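Side-chain contacts in ofchtiv-allosamidin (Ostrinia furnacalis, PDB 6JMB), which probably hydrolyses chitin as a family 18 insect chitinase of group IV, and is here bound to the inhibitor allosamidin: residues 92-95 and 100-103; 166-171 and 193-198; 228-233 and 243-248. One frame throughout, in Å; residues are numbered along the deposited sequence.

Interaction 1 (92-95 and 100-103); sequences YSIM and EYRQ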
ATOM      1  N   TYR A  92       7.986  -8.181  15.769  1.00 11.00           N
ATOM      2  CA  TYR A  92       6.554  -8.477  15.799  1.00 11.23           C
ATOM      3  C   TYR A  92       6.310  -9.934  16.156  1.00 10.80           C
ATOM      4  O   TYR A  92       5.377 -10.250  16.906  1.00 11.06           O
ATOM      5  CB  TYR A  92       5.919  -8.110  14.443  1.00 10.66           C
ATOM      6  CG  TYR A  92       6.026  -6.627  14.204  1.00 11.29           C
ATOM      7  CD1 TYR A  92       7.172  -6.079  13.644  1.00 11.22           C
ATOM      8  CD2 TYR A  92       5.023  -5.764  14.617  1.00 12.90           C
ATOM      9  CE1 TYR A  92       7.307  -4.716  13.487  1.00 13.24           C
ATOM     10  CE2 TYR A  92       5.147  -4.399  14.460  1.00 12.03           C
ATOM     11  CZ  TYR A  92       6.289  -3.884  13.891  1.00 11.93           C
ATOM     12  OH  TYR A  92       6.427  -2.522  13.745  1.00 13.49           O
ATOM     13  N   SER A  93       7.152 -10.828  15.638  1.00 11.15           N
ATOM     14  CA  SER A  93       7.067 -12.243  15.981  1.00 10.84           C
ATOM     15  C   SER A  93       7.286 -12.457  17.474  1.00 12.37           C
ATOM     16  O   SER A  93       6.537 -13.194  18.127  1.00 12.88           O
ATOM     17  CB  SER A  93       8.105 -13.005  15.160  1.00 11.48           C
ATOM     18  OG  SER A  93       8.085 -14.389  15.449  1.00 12.37           O
ATOM     19  N   ILE A  94       8.308 -11.808  18.036  1.00 12.00           N
ATOM     20  CA  ILE A  94       8.576 -11.928  19.469  1.00 12.69           C
ATOM     21  C   ILE A  94       7.431 -11.339  20.284  1.00 13.14           C
ATOM     22  O   ILE A  94       6.937 -11.960  21.232  1.00 13.31           O
ATOM     23  CB  ILE A  94       9.917 -11.260  19.814  1.00 12.88           C
ATOM     24  CG1 ILE A  94      11.070 -12.020  19.166  1.00 13.61           C
ATOM     25  CG2 ILE A  94      10.100 -11.186  21.326  1.00 13.47           C
ATOM     26  CD1 ILE A  94      12.362 -11.226  19.144  1.00 16.18           C
ATOM     27  N   MET A  95       6.979 -10.139  19.916  1.00 10.72           N
ATOM     28  CA  MET A  95       5.921  -9.477  20.676  1.00 12.02           C
ATOM     29  C   MET A  95       4.644 -10.306  20.674  1.00 12.06           C
ATOM     30  O   MET A  95       4.003 -10.494  21.716  1.00 14.15           O
ATOM     31  CB  MET A  95       5.651  -8.087  20.090  1.00 12.27           C
ATOM     32  CG  MET A  95       4.446  -7.363  20.703  1.00 13.76           C
ATOM     33  SD  MET A  95       2.852  -7.716  19.922  1.00 14.34           S
ATOM     34  CE  MET A  95       3.039  -6.862  18.357  1.00 14.64           C
ATOM     35  N   GLU A 100       2.359 -10.938  27.769  1.00 17.54           N
ATOM     36  CA  GLU A 100       2.795  -9.705  28.415  1.00 17.13           C
ATOM     37  C   GLU A 100       3.205  -8.660  27.388  1.00 15.00           C
ATOM     38  O   GLU A 100       2.940  -7.464  27.565  1.00 15.05           O
ATOM     39  CB  GLU A 100       3.971 -10.004  29.346  1.00 19.59           C
ATOM     40  CG  GLU A 100       3.649 -10.988  30.467  1.00 31.45           C
ATOM     41  CD  GLU A 100       3.805 -12.453  30.060  1.00 37.04           C
ATOM     42  OE1 GLU A 100       4.056 -12.743  28.865  1.00 24.88           O
ATOM     43  OE2 GLU A 100       3.676 -13.321  30.951  1.00 43.97           O
ATOM     44  N   TYR A 101       3.861  -9.093  26.311  1.00 13.09           N
ATOM     45  CA  TYR A 101       4.282  -8.154  25.279  1.00 13.48           C
ATOM     46  C   TYR A 101       3.092  -7.687  24.449  1.00 12.66           C
ATOM     47  O   TYR A 101       3.022  -6.515  24.065  1.00 12.49           O
ATOM     48  CB  TYR A 101       5.348  -8.788  24.389  1.00 13.15           C
ATOM     49  CG  TYR A 101       6.662  -9.111  25.072  1.00 14.58           C
ATOM     50  CD1 TYR A 101       6.978  -8.584  26.321  1.00 14.65           C
ATOM     51  CD2 TYR A 101       7.587  -9.943  24.456  1.00 14.61           C
ATOM     52  CE1 TYR A 101       8.187  -8.882  26.939  1.00 18.13           C
ATOM     53  CE2 TYR A 101       8.797 -10.245  25.064  1.00 17.51           C
ATOM     54  CZ  TYR A 101       9.089  -9.710  26.302  1.00 17.72           C
ATOM     55  OH  TYR A 101      10.295 -10.016  26.897  1.00 22.11           O
ATOM     56  N   ARG A 102       2.147  -8.584  24.161  1.00 12.38           N
ATOM     57  CA  ARG A 102       0.922  -8.158  23.489  1.00 12.02           C
ATOM     58  C   ARG A 102       0.191  -7.103  24.305  1.00 13.01           C
ATOM     59  O   ARG A 102      -0.272  -6.092  23.764  1.00 13.31           O
ATOM     60  CB  ARG A 102       0.006  -9.358  23.249  1.00 12.48           C
ATOM     61  CG  ARG A 102       0.528 -10.345  22.227  1.00 12.50           C
ATOM     62  CD  ARG A 102      -0.583 -11.252  21.716  1.00 15.72           C
ATOM     63  NE  ARG A 102      -1.289 -11.960  22.785  1.00 14.75           N
ATOM     64  CZ  ARG A 102      -1.016 -13.199  23.179  1.00 15.95           C
ATOM     65  NH1 ARG A 102      -0.029 -13.883  22.616  1.00 15.82           N
ATOM     66  NH2 ARG A 102      -1.728 -13.760  24.147  1.00 17.35           N
ATOM     67  N   GLN A 103       0.064  -7.329  25.614  1.00 13.12           N
ATOM     68  CA  GLN A 103      -0.617  -6.358  26.461  1.00 13.30           C
ATOM     69  C   GLN A 103       0.120  -5.027  26.459  1.00 12.83           C
ATOM     70  O   GLN A 103      -0.505  -3.960  26.391  1.00 13.76           O
ATOM     71  CB  GLN A 103      -0.737  -6.910  27.880  1.00 15.10           C
ATOM     72  CG  GLN A 103      -1.416  -5.966  28.852  1.00 20.08           C
ATOM     73  CD  GLN A 103      -1.483  -6.536  30.257  1.00 34.35           C
ATOM     74  OE1 GLN A 103      -0.494  -6.528  30.991  1.00 37.33           O
ATOM     75  NE2 GLN A 103      -2.652  -7.035  30.637  1.00 38.37           N
TER

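Interaction 2 (166-171 and 193-198); sequences SAVEEA and YDMHGA. With AMI (allosamizoline), chain C.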
ATOM      1  N   SER A 166      -0.343  -9.059   2.653  1.00  9.71           N
ATOM      2  CA  SER A 166       0.152  -9.507   1.358  1.00  9.62           C
ATOM      3  C   SER A 166      -0.991 -10.073   0.520  1.00 10.37           C
ATOM      4  O   SER A 166      -2.010 -10.543   1.042  1.00 10.93           O
ATOM      5  CB  SER A 166       1.246 -10.558   1.536  1.00 11.56           C
ATOM      6  OG  SER A 166       0.749 -11.672   2.259  1.00 12.46           O
ATOM      7  N   ALA A 167      -0.823 -10.014  -0.800  1.00 10.04           N
ATOM      8  CA  ALA A 167      -1.952 -10.137  -1.716  1.00 10.89           C
ATOM      9  C   ALA A 167      -2.166 -11.547  -2.257  1.00 10.33           C
ATOM     10  O   ALA A 167      -3.241 -12.126  -2.073  1.00 11.27           O
ATOM     11  CB  ALA A 167      -1.808  -9.139  -2.868  1.00 13.01           C
ATOM     12  N   VAL A 168      -1.183 -12.100  -2.951  1.00 11.22           N
ATOM     13  CA  VAL A 168      -1.420 -13.329  -3.703  1.00 11.42           C
ATOM     14  C   VAL A 168      -1.473 -14.523  -2.763  1.00 11.73           C
ATOM     15  O   VAL A 168      -0.891 -14.517  -1.675  1.00 11.15           O
ATOM     16  CB  VAL A 168      -0.384 -13.534  -4.827  1.00 13.15           C
ATOM     17  CG1 VAL A 168      -0.388 -12.354  -5.799  1.00 13.40           C
ATOM     18  CG2 VAL A 168       1.004 -13.781  -4.265  1.00 14.00           C
ATOM     19  N   GLU A 169      -2.168 -15.567  -3.216  1.00 11.35           N
ATOM     20  CA  GLU A 169      -2.352 -16.772  -2.415  1.00 11.39           C
ATOM     21  C   GLU A 169      -1.039 -17.323  -1.861  1.00 12.14           C
ATOM     22  O   GLU A 169      -0.953 -17.672  -0.680  1.00 12.10           O
ATOM     23  CB  GLU A 169      -3.088 -17.833  -3.232  1.00 13.63           C
ATOM     24  CG  GLU A 169      -3.348 -19.091  -2.439  1.00 14.40           C
ATOM     25  CD  GLU A 169      -4.242 -20.063  -3.186  1.00 24.26           C
ATOM     26  OE1 GLU A 169      -4.676 -19.729  -4.309  1.00 24.03           O
ATOM     27  OE2 GLU A 169      -4.510 -21.156  -2.644  1.00 28.04           O
ATOM     28  N   GLU A 170      -0.007 -17.440  -2.695  1.00 11.72           N
ATOM     29  CA  GLU A 170       1.207 -18.108  -2.212  1.00 12.11           C
ATOM     30  C   GLU A 170       1.874 -17.324  -1.095  1.00 13.82           C
ATOM     31  O   GLU A 170       2.573 -17.900  -0.251  1.00 14.29           O
ATOM     32  CB  GLU A 170       2.180 -18.373  -3.358  1.00 17.66           C
ATOM     33  CG  GLU A 170       1.483 -18.992  -4.491  1.00 30.02           C
ATOM     34  CD  GLU A 170       1.063 -17.913  -5.460  1.00 38.84           C
ATOM     35  OE1 GLU A 170       0.431 -16.944  -4.996  1.00 35.93           O
ATOM     36  OE2 GLU A 170       1.181 -18.121  -6.644  1.00 38.13           O
ATOM     37  N   ALA A 171       1.670 -16.010  -1.075  1.00 11.61           N
ATOM     38  CA  ALA A 171       2.145 -15.208   0.049  1.00 11.42           C
ATOM     39  C   ALA A 171       1.193 -15.288   1.242  1.00 10.64           C
ATOM     40  O   ALA A 171       1.630 -15.484   2.386  1.00 11.67           O
ATOM     41  CB  ALA A 171       2.334 -13.748  -0.377  1.00 13.53           C
ATOM     42  N   TYR A 193      -0.195  -4.932  -5.181  1.00  9.65           N
ATOM     43  CA  TYR A 193       0.876  -4.309  -5.949  1.00 10.56           C
ATOM     44  C   TYR A 193       2.169  -4.975  -5.498  1.00 10.19           C
ATOM     45  O   TYR A 193       2.147  -5.924  -4.711  1.00 10.49           O
ATOM     46  CB  TYR A 193       0.886  -2.780  -5.792  1.00  9.98           C
ATOM     47  CG  TYR A 193       0.549  -2.295  -4.399  1.00 10.37           C
ATOM     48  CD1 TYR A 193       1.444  -2.457  -3.349  1.00 10.99           C
ATOM     49  CD2 TYR A 193      -0.667  -1.686  -4.133  1.00 10.64           C
ATOM     50  CE1 TYR A 193       1.139  -2.011  -2.071  1.00 11.65           C
ATOM     51  CE2 TYR A 193      -0.977  -1.234  -2.863  1.00 12.32           C
ATOM     52  CZ  TYR A 193      -0.075  -1.411  -1.843  1.00 12.55           C
ATOM     53  OH  TYR A 193      -0.387  -0.972  -0.576  1.00 15.35           O
ATOM     54  N   ASP A 194       3.304  -4.492  -6.013  1.00  9.59           N
ATOM     55  CA  ASP A 194       4.579  -5.195  -5.837  1.00  9.96           C
ATOM     56  C   ASP A 194       4.495  -6.630  -6.350  1.00 10.38           C
ATOM     57  O   ASP A 194       5.197  -7.525  -5.862  1.00 11.60           O
ATOM     58  CB  ASP A 194       5.073  -5.162  -4.388  1.00 10.59           C
ATOM     59  CG  ASP A 194       5.157  -3.764  -3.839  1.00 10.60           C
ATOM     60  OD1 ASP A 194       5.601  -2.865  -4.580  1.00 10.74           O
ATOM     61  OD2 ASP A 194       4.781  -3.567  -2.665  1.00 12.35           O
ATOM     62  N   MET A 195       3.631  -6.848  -7.339  1.00  9.80           N
ATOM     63  CA  MET A 195       3.471  -8.183  -7.906  1.00 10.33           C
ATOM     64  C   MET A 195       4.748  -8.630  -8.589  1.00 10.88           C
ATOM     65  O   MET A 195       5.114  -9.814  -8.533  1.00 11.24           O
ATOM     66  CB  MET A 195       2.318  -8.162  -8.903  1.00 11.69           C
ATOM     67  CG  MET A 195       0.982  -7.848  -8.267  1.00 11.89           C
ATOM     68  SD  MET A 195       0.325  -9.303  -7.443  1.00 15.37           S
ATOM     69  CE  MET A 195      -1.113  -8.619  -6.619  1.00 12.73           C
ATOM     70  N   HIS A 196       5.426  -7.686  -9.241  1.00 10.69           N
ATOM     71  CA  HIS A 196       6.717  -7.882  -9.867  1.00 10.52           C
ATOM     72  C   HIS A 196       7.537  -6.626  -9.645  1.00 11.35           C
ATOM     73  O   HIS A 196       7.004  -5.545  -9.387  1.00 11.09           O
ATOM     74  CB  HIS A 196       6.548  -8.165 -11.362  1.00 11.55           C
ATOM     75  CG  HIS A 196       5.744  -9.391 -11.626  1.00 12.26           C
ATOM     76  ND1 HIS A 196       6.235 -10.656 -11.385  1.00 15.77           N
ATOM     77  CD2 HIS A 196       4.459  -9.552 -12.021  1.00 16.07           C
ATOM     78  CE1 HIS A 196       5.300 -11.548 -11.664  1.00 17.26           C
ATOM     79  NE2 HIS A 196       4.215 -10.905 -12.054  1.00 15.70           N
ATOM     80  N   GLY A 197       8.845  -6.787  -9.732  1.00 11.00           N
ATOM     81  CA  GLY A 197       9.745  -5.680  -9.491  1.00 10.39           C
ATOM     82  C   GLY A 197      11.151  -6.073  -9.869  1.00 10.63           C
ATOM     83  O   GLY A 197      11.393  -7.174 -10.367  1.00 11.19           O
ATOM     84  N   ALA A 198      12.084  -5.162  -9.604  1.00 10.74           N
ATOM     85  CA  ALA A 198      13.462  -5.326 -10.058  1.00 11.17           C
ATOM     86  C   ALA A 198      14.178  -6.522  -9.437  1.00 11.31           C
ATOM     87  O   ALA A 198      15.276  -6.863  -9.895  1.00 13.62           O
ATOM     88  CB  ALA A 198      14.239  -4.041  -9.800  1.00 13.04           C
TER
HETATM   89  C1  AMI C 501       3.797  -1.224   1.259  1.00 11.03           C
HETATM   90  C2  AMI C 501       4.362  -1.314   2.733  1.00 10.26           C
HETATM   91  C3  AMI C 501       5.319  -0.233   2.811  1.00 10.71           C
HETATM   92  C4  AMI C 501       5.896  -0.101   1.343  1.00 11.28           C
HETATM   93  C5  AMI C 501       4.668  -0.140   0.565  1.00 10.67           C
HETATM   94  C6  AMI C 501       4.904  -0.457  -0.957  1.00 12.13           C
HETATM   95  C7  AMI C 501       2.214  -0.788   2.751  1.00 10.95           C
HETATM   96  C8  AMI C 501       0.630  -0.581   4.733  1.00 12.48           C
HETATM   97  C9  AMI C 501      -0.228  -0.146   2.358  1.00 11.28           C
HETATM   98  N2  AMI C 501       3.329  -1.156   3.519  1.00 10.75           N
HETATM   99  N7  AMI C 501       0.876  -0.507   3.287  1.00 11.24           N
HETATM  100  O3  AMI C 501       6.313  -0.508   3.798  1.00 11.72           O
HETATM  101  O4  AMI C 501       6.545   1.132   1.059  1.00 10.51           O
HETATM  102  O6  AMI C 501       5.651  -1.653  -1.056  1.00 13.86           O
HETATM  103  O7  AMI C 501       2.450  -0.721   1.411  1.00 10.96           O

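Interaction 3 (228-233 and 243-248); sequences NAVQYW and LVMGVP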
ATOM      1  N   ASN A 228      -6.252 -12.437  -9.288  1.00 10.53           N
ATOM      2  CA  ASN A 228      -6.012 -13.668  -8.541  1.00 10.87           C
ATOM      3  C   ASN A 228      -5.980 -13.404  -7.041  1.00 10.81           C
ATOM      4  O   ASN A 228      -6.526 -14.188  -6.255  1.00 11.59           O
ATOM      5  CB  ASN A 228      -4.716 -14.333  -9.000  1.00 12.34           C
ATOM      6  CG  ASN A 228      -4.870 -15.076 -10.312  1.00 13.25           C
ATOM      7  OD1 ASN A 228      -5.979 -15.433 -10.717  1.00 15.60           O
ATOM      8  ND2 ASN A 228      -3.757 -15.307 -10.983  1.00 12.93           N
ATOM      9  N   ALA A 229      -5.377 -12.286  -6.630  1.00  9.48           N
ATOM     10  CA  ALA A 229      -5.279 -11.974  -5.209  1.00 10.76           C
ATOM     11  C   ALA A 229      -6.644 -11.660  -4.616  1.00 10.06           C
ATOM     12  O   ALA A 229      -6.998 -12.170  -3.547  1.00 10.46           O
ATOM     13  CB  ALA A 229      -4.325 -10.798  -4.997  1.00 10.34           C
ATOM     14  N   VAL A 230      -7.423 -10.810  -5.289  1.00 10.03           N
ATOM     15  CA  VAL A 230      -8.747 -10.459  -4.782  1.00 11.66           C
ATOM     16  C   VAL A 230      -9.623 -11.699  -4.683  1.00 11.23           C
ATOM     17  O   VAL A 230     -10.296 -11.928  -3.670  1.00 11.51           O
ATOM     18  CB  VAL A 230      -9.391  -9.366  -5.653  1.00 11.47           C
ATOM     19  CG1 VAL A 230     -10.876  -9.225  -5.309  1.00 12.49           C
ATOM     20  CG2 VAL A 230      -8.664  -8.038  -5.447  1.00 11.55           C
ATOM     21  N   GLN A 231      -9.617 -12.525  -5.732  1.00 10.76           N
ATOM     22  CA  GLN A 231     -10.447 -13.720  -5.703  1.00 12.41           C
ATOM     23  C   GLN A 231      -9.974 -14.699  -4.636  1.00 11.54           C
ATOM     24  O   GLN A 231     -10.806 -15.382  -4.027  1.00 13.19           O
ATOM     25  CB  GLN A 231     -10.518 -14.364  -7.088  1.00 13.14           C
ATOM     26  CG  GLN A 231     -11.156 -13.466  -8.151  1.00 14.85           C
ATOM     27  CD  GLN A 231     -12.524 -12.955  -7.745  1.00 16.82           C
ATOM     28  OE1 GLN A 231     -13.384 -13.726  -7.320  1.00 20.55           O
ATOM     29  NE2 GLN A 231     -12.731 -11.644  -7.866  1.00 16.36           N
ATOM     30  N   TYR A 232      -8.663 -14.764  -4.370  1.00 11.51           N
ATOM     31  CA  TYR A 232      -8.198 -15.599  -3.263  1.00 11.33           C
ATOM     32  C   TYR A 232      -8.787 -15.126  -1.936  1.00 11.87           C
ATOM     33  O   TYR A 232      -9.351 -15.922  -1.174  1.00 11.78           O
ATOM     34  CB  TYR A 232      -6.666 -15.647  -3.166  1.00 12.41           C
ATOM     35  CG  TYR A 232      -6.304 -16.300  -1.852  1.00 13.26           C
ATOM     36  CD1 TYR A 232      -6.493 -17.663  -1.672  1.00 12.95           C
ATOM     37  CD2 TYR A 232      -5.876 -15.548  -0.763  1.00 12.75           C
ATOM     38  CE1 TYR A 232      -6.234 -18.268  -0.461  1.00 12.85           C
ATOM     39  CE2 TYR A 232      -5.611 -16.148   0.458  1.00 11.25           C
ATOM     40  CZ  TYR A 232      -5.798 -17.508   0.597  1.00 13.83           C
ATOM     41  OH  TYR A 232      -5.547 -18.107   1.809  1.00 14.87           O
ATOM     42  N   TRP A 233      -8.664 -13.829  -1.641  1.00 10.11           N
ATOM     43  CA  TRP A 233      -9.122 -13.322  -0.352  1.00 11.35           C
ATOM     44  C   TRP A 233     -10.625 -13.496  -0.190  1.00 12.24           C
ATOM     45  O   TRP A 233     -11.096 -13.877   0.889  1.00 14.15           O
ATOM     46  CB  TRP A 233      -8.665 -11.874  -0.142  1.00 11.16           C
ATOM     47  CG  TRP A 233      -7.230 -11.831   0.297  1.00 11.05           C
ATOM     48  CD1 TRP A 233      -6.121 -11.821  -0.502  1.00 10.55           C
ATOM     49  CD2 TRP A 233      -6.748 -11.851   1.649  1.00  9.60           C
ATOM     50  NE1 TRP A 233      -4.977 -11.822   0.270  1.00 10.34           N
ATOM     51  CE2 TRP A 233      -5.340 -11.835   1.592  1.00  9.74           C
ATOM     52  CE3 TRP A 233      -7.377 -11.866   2.901  1.00 10.67           C
ATOM     53  CZ2 TRP A 233      -4.551 -11.844   2.734  1.00  9.95           C
ATOM     54  CZ3 TRP A 233      -6.589 -11.874   4.039  1.00 11.08           C
ATOM     55  CH2 TRP A 233      -5.190 -11.857   3.948  1.00 10.75           C
ATOM     56  N   LEU A 243     -13.046  -6.100   2.268  1.00 11.58           N
ATOM     57  CA  LEU A 243     -11.906  -6.209   1.365  1.00 11.51           C
ATOM     58  C   LEU A 243     -11.714  -4.862   0.684  1.00 11.53           C
ATOM     59  O   LEU A 243     -12.549  -4.437  -0.122  1.00 11.61           O
ATOM     60  CB  LEU A 243     -12.131  -7.309   0.331  1.00 12.50           C
ATOM     61  CG  LEU A 243     -10.877  -7.885  -0.349  1.00 12.20           C
ATOM     62  CD1 LEU A 243     -11.240  -9.141  -1.120  1.00 14.06           C
ATOM     63  CD2 LEU A 243     -10.181  -6.905  -1.287  1.00 15.69           C
ATOM     64  N   VAL A 244     -10.612  -4.198   1.003  1.00 10.09           N
ATOM     65  CA  VAL A 244     -10.259  -2.916   0.409  1.00 11.38           C
ATOM     66  C   VAL A 244      -9.063  -3.164  -0.497  1.00 10.71           C
ATOM     67  O   VAL A 244      -8.021  -3.657  -0.044  1.00 11.88           O
ATOM     68  CB  VAL A 244      -9.954  -1.865   1.485  1.00 11.03           C
ATOM     69  CG1 VAL A 244      -9.640  -0.523   0.845  1.00 13.11           C
ATOM     70  CG2 VAL A 244     -11.136  -1.732   2.444  1.00 13.06           C
ATOM     71  N   MET A 245      -9.215  -2.851  -1.775  1.00  9.57           N
ATOM     72  CA  MET A 245      -8.250  -3.267  -2.784  1.00  9.87           C
ATOM     73  C   MET A 245      -7.157  -2.216  -2.937  1.00 10.57           C
ATOM     74  O   MET A 245      -7.444  -1.054  -3.248  1.00 10.49           O
ATOM     75  CB  MET A 245      -8.953  -3.487  -4.119  1.00 11.16           C
ATOM     76  CG  MET A 245      -8.085  -4.213  -5.125  1.00 11.56           C
ATOM     77  SD  MET A 245      -8.862  -4.317  -6.749  1.00 13.73           S
ATOM     78  CE  MET A 245      -8.342  -2.758  -7.458  1.00 14.53           C
ATOM     79  N   GLY A 246      -5.909  -2.630  -2.740  1.00  9.21           N
ATOM     80  CA  GLY A 246      -4.801  -1.701  -2.862  1.00  9.88           C
ATOM     81  C   GLY A 246      -4.481  -1.361  -4.306  1.00  9.50           C
ATOM     82  O   GLY A 246      -4.619  -2.183  -5.216  1.00 10.17           O
ATOM     83  N   VAL A 247      -4.051  -0.116  -4.508  1.00  9.88           N
ATOM     84  CA  VAL A 247      -3.511   0.348  -5.789  1.00  9.66           C
ATOM     85  C   VAL A 247      -2.256   1.164  -5.527  1.00  9.86           C
ATOM     86  O   VAL A 247      -2.105   1.798  -4.474  1.00  9.34           O
ATOM     87  CB  VAL A 247      -4.531   1.203  -6.579  1.00  9.73           C
ATOM     88  CG1 VAL A 247      -5.792   0.398  -6.879  1.00 11.05           C
ATOM     89  CG2 VAL A 247      -4.872   2.488  -5.817  1.00 10.01           C
ATOM     90  N   PRO A 248      -1.319   1.148  -6.480  1.00  9.35           N
ATOM     91  CA  PRO A 248      -0.056   1.876  -6.287  1.00  9.76           C
ATOM     92  C   PRO A 248      -0.037   3.238  -6.966  1.00  9.61           C
ATOM     93  O   PRO A 248      -0.501   3.382  -8.101  1.00 11.19           O
ATOM     94  CB  PRO A 248       0.964   0.947  -6.951  1.00  9.73           C
ATOM     95  CG  PRO A 248       0.185   0.360  -8.118  1.00  9.63           C
ATOM     96  CD  PRO A 248      -1.268   0.261  -7.664  1.00  9.77           C
TER

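Interaction 1 (92-95 and 100-103)
Met-95 and Ile-94 meet Tyr-101 and Arg-102 in a small contact of side-chain carbons with backbone carbonyls and a few apolar pairs, between two successive helices, 90-97 and 99-116, on the outer side of the TIM barrel, within the connection from strand 77-83 to strand 120-124. With only one residue between the helices, the chain brings the CA atoms of Met-95 and Tyr-101 to 5.1 Å, so side chains pack largely against backbone. Tyr-101 points its CB at the end of the first helix, where CB lies 3.4 Å from Met-95 O. The same carbonyl oxygen, Met-95 O, has Arg-102 CG 3.5 Å away. The tyrosine ring presents an edge: Tyr-101 CD2 is 3.9 Å from Ile-94 O, which lies in the ring plane. Tyr-101 CE2 is 4.1 Å from Ile-94 CG2, the two side chains running side by side in the same direction. Met-95 has CG anti to the backbone N (chi1 173°), which lays CG 3.7 Å from Tyr-101 O; a bend at chi2 (-88°) brings Met-95 SD beside Arg-102, 4.2 Å from its CG. These two side chains cross nearly at right angles. Shortening Met-95 to an alanine removes CG and SD, and would probably open a gap beside Arg-102 CG and leave Ile-43 and Leu-146 without that neighbour. The guanidinium of Arg-102 forms a salt bridge with Glu-149 and a hydrogen bond to Ala-96 O. Helix 138-154 packs on Met-95 through Leu-146 and on Arg-102 through Gln-142 and Thr-145, while strand 35-43 reaches Met-95 through Ile-43.

Interaction 2 (166-171 and 193-198)
Met-195 packs on Ala-167 and Val-168 where two loops meet at the C-terminal ends of neighbouring TIM-barrel strands, 160-165 and 187-190, the end at which family 18 enzymes hold their substrate. The loop 193-198 starts in the inhibitor pocket. Tyr-193 turns its CB away from 166-171; its CG sits between the backbone N and the carbonyl carbon (chi1 38°), and the ring extends to allosamizoline, whose O7 lies at the ring edge near its plane. The hydroxyl donates a weak hydrogen bond to O7, and Tyr-193 OH also comes within 3.1 Å of the inhibitor's methyl carbon C9. Asp-194 grips the hydroxymethyl group of allosamizoline, whose O6 donates to Asp-194 OD2 at 2.6 Å. Its second oxygen, OD1, is held by Arg-252 in a salt bridge and by Tyr-250 OH, a second shell that probably fixes the carboxylate's rotation. Met-195 then leaves the pocket and runs antiparallel alongside the Val-168 side chain. Bent at chi2 (-78°), its chain carries the thioether across to both residues of the other loop. Met-195 CE lies 3.9 Å from Ala-167 CB, and Met-195 SD presses closer, 3.5 Å from Val-168 CG1.

Interaction 3 (228-233 and 243-248)
Val-230 and Trp-233, one turn apart on helix 226-235, cover Leu-243 and Met-245 of strand 243-256 in the helix-on-strand packing of a TIM barrel; this helix leads from strand 187-190 into the strand it covers. Over the two segments the axes pass 10.2 Å apart and run nearly antiparallel, at 166°. Val-230 comes first and uses both branches. Its CG1, anti to the backbone N (chi1 168°), lies 4.2 Å from Leu-243 CD1, while the other methyl, Val-230 CG2, touches Met-245 CG at 3.9 Å and approaches SD as well; the valine and methionine side chains cross at about a right angle. The backbone of Val-230 joins in, its O resting 3.9 Å from Leu-243 CD1. Trp-233 follows and touches with its CB alone, 3.9 Å from the same Leu-243 CD1, which therefore sits between the two helix residues. The indole touches Ile-188 and Val-190 of strand 187-190, and its NE1 hydrogen-bonds to Ala-167 O. Tyr-333 of helix 324-336 packs on both Val-230 and Met-245. The side chains meet through apolar atoms, with one backbone carbonyl beside them, so helix and strand are held by shape and exclusion of water rather than by directed bonds, while the buried indole N-H is satisfied elsewhere.

Overall arrangement
Interactions 2 and 3 are buried near the middle of the chain, their centres 11 Å apart, whereas interaction 1 is only partly buried, about 27 and 28 Å from them between centres, in the outer helical layer. Interactions 2 and 3 also touch: 166-171 lies against helix 226-235, through Trp-233 as well as Glu-169 CG on Tyr-232 CD1 at 3.5 Å. All three rest on van der Waals contact but differ in kind. Interaction 1 joins two successive helices, with much of its contact made to backbone carbonyls; interaction 3 sets a helix on a barrel strand, mainly through aliphatic side-chain atoms; interaction 2 joins two loops, and it alone includes residues that hold the inhibitor.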